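PDB 1IQ6: (r)-specific enoyl-coa hydratase from Aeromonas punctata, which catalyses the hydration of trans-2-enoyl-CoA of four to six carbons to the (3R)-3-hydroxyacyl-CoA, a step that feeds polyhydroxyalkanoate synthesis. Local coordinates for residues B[6-17]-B[92-103]; B[107-115]-B[126-134]. All coordinates share one frame; numbering follows the deposited sequence.

Contact 1 (B[6-17]-B[92-103])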
# COMPACT_ATOMS: atom_id res chain seq x y z
N LEU B 6 -12.64 -3.32 21.80
CA LEU B 6 -11.71 -4.02 20.93
C LEU B 6 -10.96 -5.00 21.82
O LEU B 6 -10.59 -4.67 22.95
CB LEU B 6 -10.74 -3.02 20.30
CG LEU B 6 -9.82 -3.55 19.20
CD1 LEU B 6 -10.66 -4.06 18.04
CD2 LEU B 6 -8.89 -2.45 18.73
N GLU B 7 -10.73 -6.21 21.32
CA GLU B 7 -10.04 -7.23 22.10
C GLU B 7 -9.05 -8.04 21.26
O GLU B 7 -9.27 -8.29 20.07
CB GLU B 7 -11.04 -8.20 22.73
CG GLU B 7 -12.02 -7.57 23.71
CD GLU B 7 -12.95 -8.60 24.32
OE1 GLU B 7 -12.45 -9.56 24.94
OE2 GLU B 7 -14.18 -8.45 24.19
N VAL B 8 -7.97 -8.45 21.90
CA VAL B 8 -6.96 -9.26 21.25
C VAL B 8 -7.65 -10.54 20.80
O VAL B 8 -8.43 -11.13 21.54
CB VAL B 8 -5.81 -9.62 22.22
CG1 VAL B 8 -4.89 -10.66 21.60
CG2 VAL B 8 -5.04 -8.36 22.57
N GLY B 9 -7.37 -10.96 19.56
CA GLY B 9 -7.99 -12.17 19.05
C GLY B 9 -9.15 -11.92 18.11
O GLY B 9 -9.55 -12.82 17.37
N GLN B 10 -9.71 -10.71 18.13
CA GLN B 10 -10.81 -10.39 17.24
C GLN B 10 -10.26 -10.36 15.82
O GLN B 10 -9.12 -9.96 15.59
CB GLN B 10 -11.44 -9.05 17.61
CG GLN B 10 -12.13 -9.06 18.97
CD GLN B 10 -12.76 -7.74 19.32
OE1 GLN B 10 -12.30 -6.68 18.90
NE2 GLN B 10 -13.83 -7.79 20.13
N LYS B 11 -11.08 -10.79 14.87
CA LYS B 11 -10.64 -10.84 13.48
C LYS B 11 -11.72 -10.43 12.49
O LYS B 11 -12.90 -10.38 12.82
CB LYS B 11 -10.14 -12.24 13.14
CG LYS B 11 -11.14 -13.34 13.40
CD LYS B 11 -10.53 -14.72 13.14
CE LYS B 11 -11.50 -15.84 13.48
NZ LYS B 11 -12.74 -15.80 12.66
N ALA B 12 -11.29 -10.13 11.28
CA ALA B 12 -12.20 -9.72 10.22
C ALA B 12 -11.57 -10.11 8.89
O ALA B 12 -10.35 -10.19 8.77
CB ALA B 12 -12.43 -8.22 10.26
N ARG B 13 -12.41 -10.33 7.89
CA ARG B 13 -11.90 -10.71 6.59
C ARG B 13 -12.86 -10.29 5.48
O ARG B 13 -14.01 -9.94 5.73
CB ARG B 13 -11.68 -12.22 6.51
CG ARG B 13 -12.95 -13.05 6.61
CD ARG B 13 -12.75 -14.48 6.11
NE ARG B 13 -11.83 -15.26 6.93
CZ ARG B 13 -11.53 -16.54 6.70
NH1 ARG B 13 -10.69 -17.18 7.51
NH2 ARG B 13 -12.07 -17.17 5.67
N LEU B 14 -12.35 -10.29 4.26
CA LEU B 14 -13.15 -9.97 3.09
C LEU B 14 -12.46 -10.62 1.90
O LEU B 14 -11.28 -10.96 1.96
CB LEU B 14 -13.27 -8.45 2.88
CG LEU B 14 -12.06 -7.57 2.57
CD1 LEU B 14 -11.54 -7.83 1.17
CD2 LEU B 14 -12.48 -6.11 2.69
N SER B 15 -13.21 -10.84 0.83
CA SER B 15 -12.65 -11.44 -0.36
C SER B 15 -12.93 -10.51 -1.52
O SER B 15 -13.91 -9.77 -1.52
CB SER B 15 -13.27 -12.82 -0.63
OG SER B 15 -12.92 -13.73 0.40
N LYS B 16 -12.05 -10.55 -2.52
CA LYS B 16 -12.22 -9.69 -3.68
C LYS B 16 -11.43 -10.19 -4.87
O LYS B 16 -10.40 -10.83 -4.71
CB LYS B 16 -11.78 -8.27 -3.34
CG LYS B 16 -12.00 -7.29 -4.47
CD LYS B 16 -11.84 -5.86 -4.01
CE LYS B 16 -12.20 -4.91 -5.13
NZ LYS B 16 -12.24 -3.50 -4.69
N ARG B 17 -11.93 -9.90 -6.06
CA ARG B 17 -11.27 -10.28 -7.30
C ARG B 17 -10.78 -9.02 -8.00
O ARG B 17 -11.57 -8.13 -8.30
CB ARG B 17 -12.24 -11.02 -8.23
CG ARG B 17 -12.53 -12.45 -7.86
CD ARG B 17 -13.52 -13.08 -8.84
NE ARG B 17 -13.86 -14.44 -8.46
CZ ARG B 17 -13.11 -15.51 -8.72
NH1 ARG B 17 -13.51 -16.71 -8.33
NH2 ARG B 17 -11.97 -15.38 -9.39
N ASP B 92 -8.09 -13.58 -10.41
CA ASP B 92 -8.28 -14.53 -9.32
C ASP B 92 -8.74 -13.83 -8.06
O ASP B 92 -8.48 -12.64 -7.86
CB ASP B 92 -6.98 -15.29 -9.05
CG ASP B 92 -6.66 -16.31 -10.13
OD1 ASP B 92 -5.57 -16.91 -10.08
OD2 ASP B 92 -7.51 -16.52 -11.02
N GLU B 93 -9.43 -14.57 -7.20
CA GLU B 93 -9.92 -14.02 -5.95
C GLU B 93 -8.87 -14.15 -4.85
O GLU B 93 -8.01 -15.03 -4.90
CB GLU B 93 -11.20 -14.76 -5.53
CG GLU B 93 -11.75 -14.36 -4.17
CD GLU B 93 -13.00 -15.15 -3.80
OE1 GLU B 93 -14.11 -14.71 -4.15
OE2 GLU B 93 -12.86 -16.22 -3.17
N VAL B 94 -8.92 -13.24 -3.89
CA VAL B 94 -8.03 -13.28 -2.74
C VAL B 94 -8.87 -13.03 -1.50
O VAL B 94 -10.00 -12.54 -1.59
CB VAL B 94 -6.93 -12.19 -2.77
CG1 VAL B 94 -6.07 -12.36 -4.01
CG2 VAL B 94 -7.55 -10.80 -2.72
N THR B 95 -8.32 -13.37 -0.34
CA THR B 95 -9.00 -13.15 0.92
C THR B 95 -8.04 -12.36 1.81
O THR B 95 -6.89 -12.76 1.99
CB THR B 95 -9.37 -14.48 1.61
OG1 THR B 95 -10.27 -15.22 0.77
CG2 THR B 95 -10.05 -14.22 2.95
N ALA B 96 -8.51 -11.22 2.31
CA ALA B 96 -7.71 -10.37 3.18
C ALA B 96 -8.19 -10.67 4.60
O ALA B 96 -9.39 -10.76 4.84
CB ALA B 96 -7.92 -8.90 2.84
N GLU B 97 -7.24 -10.83 5.52
CA GLU B 97 -7.58 -11.15 6.91
C GLU B 97 -6.77 -10.32 7.89
O GLU B 97 -5.56 -10.18 7.73
CB GLU B 97 -7.31 -12.64 7.18
CG GLU B 97 -8.09 -13.59 6.27
CD GLU B 97 -7.74 -15.06 6.47
OE1 GLU B 97 -8.23 -15.89 5.67
OE2 GLU B 97 -6.98 -15.39 7.41
N VAL B 98 -7.44 -9.76 8.89
CA VAL B 98 -6.76 -8.99 9.93
C VAL B 98 -7.18 -9.55 11.28
O VAL B 98 -8.29 -10.07 11.43
CB VAL B 98 -7.09 -7.46 9.88
CG1 VAL B 98 -6.73 -6.90 8.51
CG2 VAL B 98 -8.55 -7.21 10.23
N GLU B 99 -6.28 -9.48 12.25
CA GLU B 99 -6.56 -9.97 13.59
C GLU B 99 -5.82 -9.12 14.61
O GLU B 99 -4.63 -8.85 14.44
CB GLU B 99 -6.12 -11.43 13.74
CG GLU B 99 -6.20 -11.92 15.18
CD GLU B 99 -5.91 -13.40 15.34
OE1 GLU B 99 -5.88 -13.87 16.49
OE2 GLU B 99 -5.72 -14.10 14.32
N VAL B 100 -6.52 -8.69 15.65
CA VAL B 100 -5.90 -7.88 16.69
C VAL B 100 -4.94 -8.75 17.50
O VAL B 100 -5.33 -9.80 18.02
CB VAL B 100 -6.95 -7.30 17.65
CG1 VAL B 100 -6.25 -6.48 18.73
CG2 VAL B 100 -7.94 -6.43 16.88
N THR B 101 -3.68 -8.32 17.60
CA THR B 101 -2.69 -9.09 18.35
C THR B 101 -2.21 -8.37 19.61
O THR B 101 -1.65 -8.99 20.51
CB THR B 101 -1.45 -9.42 17.49
OG1 THR B 101 -0.83 -8.20 17.05
CG2 THR B 101 -1.85 -10.26 16.29
N ALA B 102 -2.43 -7.06 19.67
CA ALA B 102 -2.01 -6.29 20.83
C ALA B 102 -2.75 -4.96 20.95
O ALA B 102 -3.07 -4.32 19.96
CB ALA B 102 -0.51 -6.04 20.78
N LEU B 103 -3.02 -4.56 22.19
CA LEU B 103 -3.69 -3.31 22.47
C LEU B 103 -2.90 -2.58 23.55
O LEU B 103 -2.89 -3.00 24.71
CB LEU B 103 -5.12 -3.56 22.97
CG LEU B 103 -6.11 -4.16 21.97
CD1 LEU B 103 -7.42 -4.48 22.67
CD2 LEU B 103 -6.34 -3.17 20.83
O HOH W 1 -9.26 -16.79 9.61
O HOH W 2 -7.87 -10.48 -6.26
O HOH W 3 -10.23 -17.70 -11.14
O HOH W 4 -15.86 -14.18 -6.80

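Contact 2 (B[107-115]-B[126-134])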
# COMPACT_ATOMS: atom_id res chain seq x y z
N LYS B 107 -1.41 4.33 25.25
CA LYS B 107 -2.07 5.09 24.19
C LYS B 107 -3.06 4.17 23.48
O LYS B 107 -2.86 2.96 23.44
CB LYS B 107 -1.04 5.61 23.17
CG LYS B 107 0.01 6.54 23.74
CD LYS B 107 0.80 7.23 22.64
CE LYS B 107 1.56 6.24 21.78
NZ LYS B 107 2.25 6.90 20.64
N PRO B 108 -4.14 4.74 22.93
CA PRO B 108 -5.16 3.95 22.22
C PRO B 108 -4.66 3.50 20.85
O PRO B 108 -5.09 4.00 19.81
CB PRO B 108 -6.33 4.92 22.12
CG PRO B 108 -5.64 6.23 21.94
CD PRO B 108 -4.53 6.16 22.97
N ILE B 109 -3.75 2.53 20.87
CA ILE B 109 -3.16 2.00 19.65
C ILE B 109 -3.30 0.48 19.61
O ILE B 109 -3.20 -0.18 20.64
CB ILE B 109 -1.66 2.38 19.57
CG1 ILE B 109 -1.53 3.90 19.45
CG2 ILE B 109 -0.99 1.66 18.40
CD1 ILE B 109 -0.10 4.40 19.41
N ALA B 110 -3.54 -0.06 18.43
CA ALA B 110 -3.68 -1.50 18.27
C ALA B 110 -2.74 -2.01 17.19
O ALA B 110 -2.42 -1.29 16.24
CB ALA B 110 -5.12 -1.84 17.88
N THR B 111 -2.28 -3.24 17.37
CA THR B 111 -1.43 -3.87 16.37
C THR B 111 -2.23 -5.06 15.85
O THR B 111 -2.88 -5.77 16.62
CB THR B 111 -0.10 -4.36 16.98
OG1 THR B 111 0.63 -3.24 17.47
CG2 THR B 111 0.73 -5.08 15.92
N LEU B 112 -2.20 -5.25 14.53
CA LEU B 112 -2.93 -6.35 13.92
C LEU B 112 -2.09 -7.07 12.88
O LEU B 112 -1.31 -6.45 12.17
CB LEU B 112 -4.21 -5.84 13.23
CG LEU B 112 -5.22 -5.03 14.04
CD1 LEU B 112 -4.86 -3.55 13.95
CD2 LEU B 112 -6.63 -5.27 13.51
N THR B 113 -2.25 -8.39 12.81
CA THR B 113 -1.55 -9.16 11.79
C THR B 113 -2.44 -9.03 10.56
O THR B 113 -3.66 -9.18 10.65
CB THR B 113 -1.37 -10.63 12.22
OG1 THR B 113 -0.32 -10.70 13.20
CG2 THR B 113 -1.01 -11.51 11.03
N THR B 114 -1.83 -8.74 9.42
CA THR B 114 -2.54 -8.53 8.16
C THR B 114 -2.04 -9.51 7.10
O THR B 114 -0.86 -9.50 6.76
CB THR B 114 -2.32 -7.09 7.69
OG1 THR B 114 -0.92 -6.85 7.54
CG2 THR B 114 -2.87 -6.11 8.72
N ARG B 115 -2.94 -10.33 6.58
CA ARG B 115 -2.58 -11.33 5.59
C ARG B 115 -3.50 -11.39 4.38
O ARG B 115 -4.69 -11.13 4.48
CB ARG B 115 -2.55 -12.71 6.24
CG ARG B 115 -1.53 -12.79 7.36
CD ARG B 115 -1.49 -14.13 8.06
NE ARG B 115 -0.35 -14.13 8.97
CZ ARG B 115 -0.14 -15.00 9.95
NH1 ARG B 115 0.94 -14.90 10.71
NH2 ARG B 115 -1.01 -15.97 10.18
N THR B 126 1.97 -10.81 3.83
CA THR B 126 1.85 -10.86 5.28
C THR B 126 2.56 -9.67 5.90
O THR B 126 3.45 -9.08 5.30
CB THR B 126 2.40 -12.18 5.85
OG1 THR B 126 2.07 -12.26 7.25
CG2 THR B 126 3.91 -12.27 5.67
N GLY B 127 2.14 -9.31 7.10
CA GLY B 127 2.76 -8.18 7.77
C GLY B 127 1.93 -7.77 8.96
O GLY B 127 1.08 -8.54 9.43
N GLU B 128 2.17 -6.56 9.45
CA GLU B 128 1.45 -6.04 10.60
C GLU B 128 1.07 -4.58 10.43
O GLU B 128 1.84 -3.78 9.89
CB GLU B 128 2.31 -6.15 11.86
CG GLU B 128 2.61 -7.55 12.34
CD GLU B 128 3.53 -7.54 13.54
OE1 GLU B 128 4.70 -7.13 13.38
OE2 GLU B 128 3.09 -7.92 14.64
N ALA B 129 -0.11 -4.23 10.91
CA ALA B 129 -0.58 -2.86 10.86
C ALA B 129 -0.61 -2.32 12.29
O ALA B 129 -0.85 -3.06 13.24
CB ALA B 129 -1.98 -2.79 10.26
N VAL B 130 -0.33 -1.03 12.42
CA VAL B 130 -0.39 -0.36 13.71
C VAL B 130 -1.37 0.77 13.46
O VAL B 130 -1.17 1.58 12.54
CB VAL B 130 0.98 0.23 14.11
CG1 VAL B 130 0.85 0.97 15.44
CG2 VAL B 130 2.01 -0.89 14.24
N VAL B 131 -2.43 0.83 14.25
CA VAL B 131 -3.45 1.86 14.05
C VAL B 131 -3.93 2.54 15.33
O VAL B 131 -3.99 1.92 16.39
CB VAL B 131 -4.70 1.26 13.36
CG1 VAL B 131 -4.30 0.61 12.04
CG2 VAL B 131 -5.36 0.24 14.26
N LYS B 132 -4.26 3.81 15.19
CA LYS B 132 -4.78 4.60 16.31
C LYS B 132 -6.28 4.30 16.36
O LYS B 132 -6.97 4.35 15.34
CB LYS B 132 -4.56 6.09 16.04
CG LYS B 132 -5.01 7.01 17.17
CD LYS B 132 -4.77 8.47 16.83
CE LYS B 132 -3.29 8.76 16.62
NZ LYS B 132 -3.05 10.19 16.29
N LEU B 133 -6.77 3.98 17.55
CA LEU B 133 -8.18 3.63 17.73
C LEU B 133 -9.16 4.77 17.47
O LEU B 133 -8.83 5.94 17.67
CB LEU B 133 -8.40 3.07 19.14
CG LEU B 133 -7.54 1.85 19.50
CD1 LEU B 133 -7.90 1.37 20.90
CD2 LEU B 133 -7.76 0.75 18.48
N PRO B 134 -10.38 4.43 17.03
CA PRO B 134 -11.43 5.41 16.73
C PRO B 134 -11.61 6.42 17.86
O PRO B 134 -11.62 7.64 17.56
CB PRO B 134 -12.67 4.53 16.55
CG PRO B 134 -12.09 3.31 15.92
CD PRO B 134 -10.85 3.06 16.75
OXT PRO B 134 -11.76 5.99 19.02
O HOH W 5 0.58 -8.44 14.86
O HOH W 6 3.51 -13.94 8.65

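Contact 1 (B[6-17]-B[92-103])
R13 and E97 lie side by side on one face of an antiparallel strand pair. Their guanidinium and carboxylate planes are 10° apart and stacked. OE1 of E97 sits over a face of the R13 group, 3.3 Å from NH1. With the oxygen well off the guanidinium plane, this salt bridge is electrostatic rather than hydrogen-bonded. R13 NH1 instead donates in plane to a water at 2.6 Å. The bend at chi3 (66°) turns the guanidinium over the carboxylate.

On the same face, S15 OG and T95 OG1 are hydrogen-bonded at 3.1 Å. Further along, the R17 guanidinium lies over E93 CB, which is centred beneath it at 3.8 Å from CZ. One water links R17 NE to E93 OE1, and R17 NH2 also bonds to the G91 carbonyl.

Paired backbone bonds join A12 with V98, L14 with A96 and K16 with V94. V98 N meets A12 O at 2.9 Å, nearly straight at 172°. The ladder carries on into the type II turn E7–Q10, where G9 N donates to V100 O and V100 N to Q10 O. Just before the turn in sequence, L6 CD1 packs on V100 CG2 at 3.8 Å. L6 CD2 presses on L103 CD2 at 3.4 Å, tighter than usual for two carbons.

The other face carries A12, L14, K16, V94, A96 and V98. L14, V94 and A96 pack on helix 55-68, the long central helix that the hot dog sheet wraps. K16 NZ forms a salt bridge with E31 of the second subunit and a hydrogen bond to L29 O of that subunit.

The R13–E97 ion pair and the S15–T95 hydroxyl pair thus lie on the outer side. The other face is apolar where it meets the helix, and its one charged side chain, K16, pairs with the second subunit.

Contact 2 (B[107-115]-B[126-134])
This contact is the beta hairpin of strands 109-117 and 123-132, part of the antiparallel sheet of the hot dog fold. Two pairs of backbone bonds hold its middle, A110 with V131 and L112 with A129. A129 N donates to L112 O at 2.8 Å.

A110, L112, T114, A129 and V131 point to the face that meets helix 55-68. L112 and V131 cross at about a right angle, with L112 CD1 3.8 Å from V131 CG2. L112, A129 and V131 all rest on L66 of the helix. T114 puts its methyl CG2 against A129 CB at 3.8 Å. Its chi1 of 58° places OG1 between the backbone N and the carbonyl carbon, where it bonds to Q80 NE2 of strand 76-84.

The other face is mixed. I109 CG2 meets V130 CG1 at 3.6 Å, and I109 also touches L78. T113 OG1 and E128 OE2 share a water, which donates to the carboxylate at 2.6 Å. R115 and T126 run side by side. T126 OG1 lies at the edge of the R115 guanidinium, near its plane; its hydrogen bond is to a water.

At the open end of the hairpin, P108 centres an inverse gamma turn closed by a bond from I109 N to K107 O. L133 follows the last strand residue and folds back over P108. Its CB is 4.1 Å from P108 CB, and its CD2 is 3.7 Å from A110 CB. L133 N donates to P108 O at 2.8 Å in an almost straight bond of 179°.

How the contacts relate
Contacts 1 and 2 are successive strand pairs of one antiparallel sheet. Strands 93-103 and 109-117 are neighbours, joined by probable hydrogen bonds from E97 N to R115 O and from T101 N to T111 O. Contact 1 adds strand 11-17, outermost within this chain, and is a surface contact. Contact 2 is partly buried, with strand 76-84 beyond it. Both rest one face on helix 55-68. Contact 1 has a cross-strand salt bridge and also touches the second subunit; contact 2 has neither, and more of its side chains are buried. The two also meet through L6 and L133, whose CD2 atoms are 3.4 Å apart.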